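Local coordinates for periplasmic solute binding protein (Pectobacterium atrosepticum, PDB 4RY1) that probably binds a sugar in the periplasm as the solute-binding component of an ABC-type transporter, at residues D220-S225 with L381-Y386. Numbering follows the deposited sequence.
Sequences DQRYFS and LQKLDY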
loop_
_atom_site.group_PDB
_atom_site.type_symbol
_atom_site.label_atom_id
_atom_site.label_comp_id
_atom_site.label_asym_id
_atom_site.label_seq_id
_atom_site.Cartn_x
_atom_site.Cartn_y
_atom_site.Cartn_z
ATOM N N ASP A 220 4.899 19.930 7.745
ATOM C CA ASP A 220 3.479 20.231 7.616
ATOM C C ASP A 220 3.034 20.299 6.160
ATOM O O ASP A 220 3.830 20.097 5.239
ATOM C CB ASP A 220 3.119 21.490 8.426
ATOM C CG ASP A 220 3.621 22.773 7.805
ATOM O OD1 ASP A 220 4.181 22.755 6.693
ATOM O OD2 ASP A 220 3.458 23.817 8.462
ATOM N N GLN A 221 1.758 20.575 5.950
ATOM C CA GLN A 221 1.227 20.568 4.588
ATOM C C GLN A 221 1.645 21.810 3.783
ATOM O O GLN A 221 1.627 21.778 2.544
ATOM C CB GLN A 221 -0.281 20.383 4.566
ATOM C CG GLN A 221 -0.688 18.993 5.003
ATOM C CD GLN A 221 -0.489 18.018 3.873
ATOM O OE1 GLN A 221 -1.205 18.086 2.874
ATOM N NE2 GLN A 221 0.487 17.130 4.000
ATOM N N ARG A 222 2.016 22.892 4.472
ATOM C CA ARG A 222 2.599 24.064 3.798
ATOM C C ARG A 222 3.931 23.684 3.131
ATOM O O ARG A 222 4.191 24.024 1.969
ATOM C CB ARG A 222 2.827 25.218 4.770
ATOM C CG ARG A 222 1.559 25.807 5.383
ATOM C CD ARG A 222 1.936 26.934 6.317
ATOM N NE ARG A 222 0.831 27.723 6.840
ATOM C CZ ARG A 222 0.302 28.801 6.256
ATOM N NH1 ARG A 222 0.702 29.221 5.057
ATOM N NH2 ARG A 222 -0.677 29.441 6.874
ATOM N N TYR A 223 4.732 22.923 3.859
ATOM C CA TYR A 223 6.018 22.430 3.339
ATOM C C TYR A 223 5.769 21.606 2.071
ATOM O O TYR A 223 6.369 21.837 1.033
ATOM C CB TYR A 223 6.737 21.604 4.397
ATOM C CG TYR A 223 7.990 20.900 3.976
ATOM C CD1 TYR A 223 7.921 19.709 3.258
ATOM C CD2 TYR A 223 9.234 21.358 4.349
ATOM C CE1 TYR A 223 9.066 19.004 2.908
ATOM C CE2 TYR A 223 10.387 20.667 4.000
ATOM C CZ TYR A 223 10.302 19.486 3.268
ATOM O OH TYR A 223 11.432 18.761 2.921
ATOM N N PHE A 224 4.885 20.625 2.161
ATOM C CA PHE A 224 4.673 19.740 1.007
ATOM C C PHE A 224 4.052 20.487 -0.173
ATOM O O PHE A 224 4.414 20.243 -1.331
ATOM C CB PHE A 224 3.933 18.460 1.390
ATOM C CG PHE A 224 4.809 17.536 2.180
ATOM C CD1 PHE A 224 5.854 16.865 1.555
ATOM C CD2 PHE A 224 4.660 17.414 3.556
ATOM C CE1 PHE A 224 6.717 16.065 2.290
ATOM C CE2 PHE A 224 5.506 16.595 4.288
ATOM C CZ PHE A 224 6.552 15.946 3.661
ATOM N N SER A 225 3.173 21.439 0.115
ATOM C CA SER A 225 2.553 22.226 -0.942
ATOM C C SER A 225 3.569 23.015 -1.737
ATOM O O SER A 225 3.345 23.273 -2.922
ATOM C CB SER A 225 1.500 23.155 -0.377
ATOM O OG SER A 225 0.394 22.406 0.120
ATOM N N LEU A 381 -6.303 18.131 7.397
ATOM C CA LEU A 381 -4.928 18.445 7.839
ATOM C C LEU A 381 -4.462 19.812 7.321
ATOM O O LEU A 381 -3.795 20.557 8.031
ATOM C CB LEU A 381 -3.932 17.369 7.385
ATOM C CG LEU A 381 -4.264 15.969 7.882
ATOM C CD1 LEU A 381 -3.153 15.039 7.424
ATOM C CD2 LEU A 381 -4.501 15.853 9.374
ATOM N N GLN A 382 -4.827 20.107 6.079
ATOM C CA GLN A 382 -4.508 21.386 5.447
ATOM C C GLN A 382 -5.199 22.541 6.185
ATOM O O GLN A 382 -4.595 23.555 6.434
ATOM C CB GLN A 382 -4.805 21.341 3.952
ATOM C CG GLN A 382 -3.787 20.433 3.268
ATOM C CD GLN A 382 -4.149 19.979 1.877
ATOM O OE1 GLN A 382 -5.179 20.354 1.313
ATOM N NE2 GLN A 382 -3.267 19.154 1.295
ATOM N N LYS A 383 -6.443 22.350 6.586
ATOM C CA LYS A 383 -7.137 23.349 7.399
ATOM C C LYS A 383 -6.361 23.665 8.681
ATOM O O LYS A 383 -6.190 24.845 9.049
ATOM C CB LYS A 383 -8.554 22.876 7.725
ATOM C CG LYS A 383 -9.573 23.280 6.666
ATOM C CD LYS A 383 -10.861 22.458 6.649
ATOM C CE LYS A 383 -11.124 21.687 7.933
ATOM N NZ LYS A 383 -12.483 21.084 7.994
ATOM N N LEU A 384 -5.916 22.617 9.367
ATOM C CA LEU A 384 -5.088 22.776 10.567
ATOM C C LEU A 384 -3.790 23.513 10.283
ATOM O O LEU A 384 -3.475 24.506 10.931
ATOM C CB LEU A 384 -4.772 21.446 11.252
ATOM C CG LEU A 384 -5.929 20.718 11.922
ATOM C CD1 LEU A 384 -5.450 19.367 12.421
ATOM C CD2 LEU A 384 -6.486 21.554 13.064
ATOM N N ASP A 385 -3.045 23.011 9.313
ATOM C CA ASP A 385 -1.694 23.503 9.028
ATOM C C ASP A 385 -1.608 24.911 8.439
ATOM O O ASP A 385 -0.577 25.578 8.580
ATOM C CB ASP A 385 -0.986 22.537 8.089
ATOM C CG ASP A 385 -0.598 21.228 8.756
ATOM O OD1 ASP A 385 -0.779 21.072 9.981
ATOM O OD2 ASP A 385 -0.118 20.341 8.023
ATOM N N TYR A 386 -2.678 25.340 7.772
ATOM C CA TYR A 386 -2.796 26.714 7.242
ATOM C C TYR A 386 -3.481 27.690 8.233
ATOM O O TYR A 386 -3.746 28.843 7.893
ATOM C CB TYR A 386 -3.503 26.700 5.876
ATOM C CG TYR A 386 -2.592 26.250 4.731
ATOM C CD1 TYR A 386 -2.320 24.890 4.512
ATOM C CD2 TYR A 386 -2.000 27.172 3.875
ATOM C CE1 TYR A 386 -1.499 24.476 3.488
ATOM C CE2 TYR A 386 -1.179 26.757 2.841
ATOM C CZ TYR A 386 -0.932 25.409 2.661
ATOM O OH TYR A 386 -0.119 24.976 1.651
HETATM O O HOH W 1 1.632 24.841 10.070
HETATM O O HOH W 2 -0.433 28.494 9.739
#
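Tyr386, Arg222 and Gln221 bury the most surface where the short helix 221-225 meets the C-terminal end of helix 371-385, the segment axes at 105°. Arg222 CG stands 3.7 Å from the Tyr386 ring centroid, nearly on the ring normal, which defines a CH-pi contact. From CG to NE the Arg222 chain is extended, carrying the guanidinium along the tyrosine toward the helix end; the two planes lie 33° apart, with CD2 of the ring over one guanidinium face. There Arg222 NE donates to Asp385 O at 3.1 Å, a bent bond, and one water links Arg222 NH2 to the same carbonyl. A second water joins that carbonyl to Asp220 OD2.

Gln221 is gripped at both ends. Its backbone N, in the first turn of its helix, donates to Asp385 OD2 (2.8 Å), which also bonds Tyr209 of helix 199-214. The chain bends at chi2 (-79°), bringing OE1 to Gln382 NE2 at 2.8 Å in a nearly straight bond between almost coplanar amides; Gln221 NE2 donates to Gly164 O. The two helix ends are thus complementary: the Asp385 carboxylate meets the first backbone N-H of helix 221-225, and Arg222, probably cationic, the last carbonyl of helix 371-385, consistent with favourable helix-dipole electrostatics.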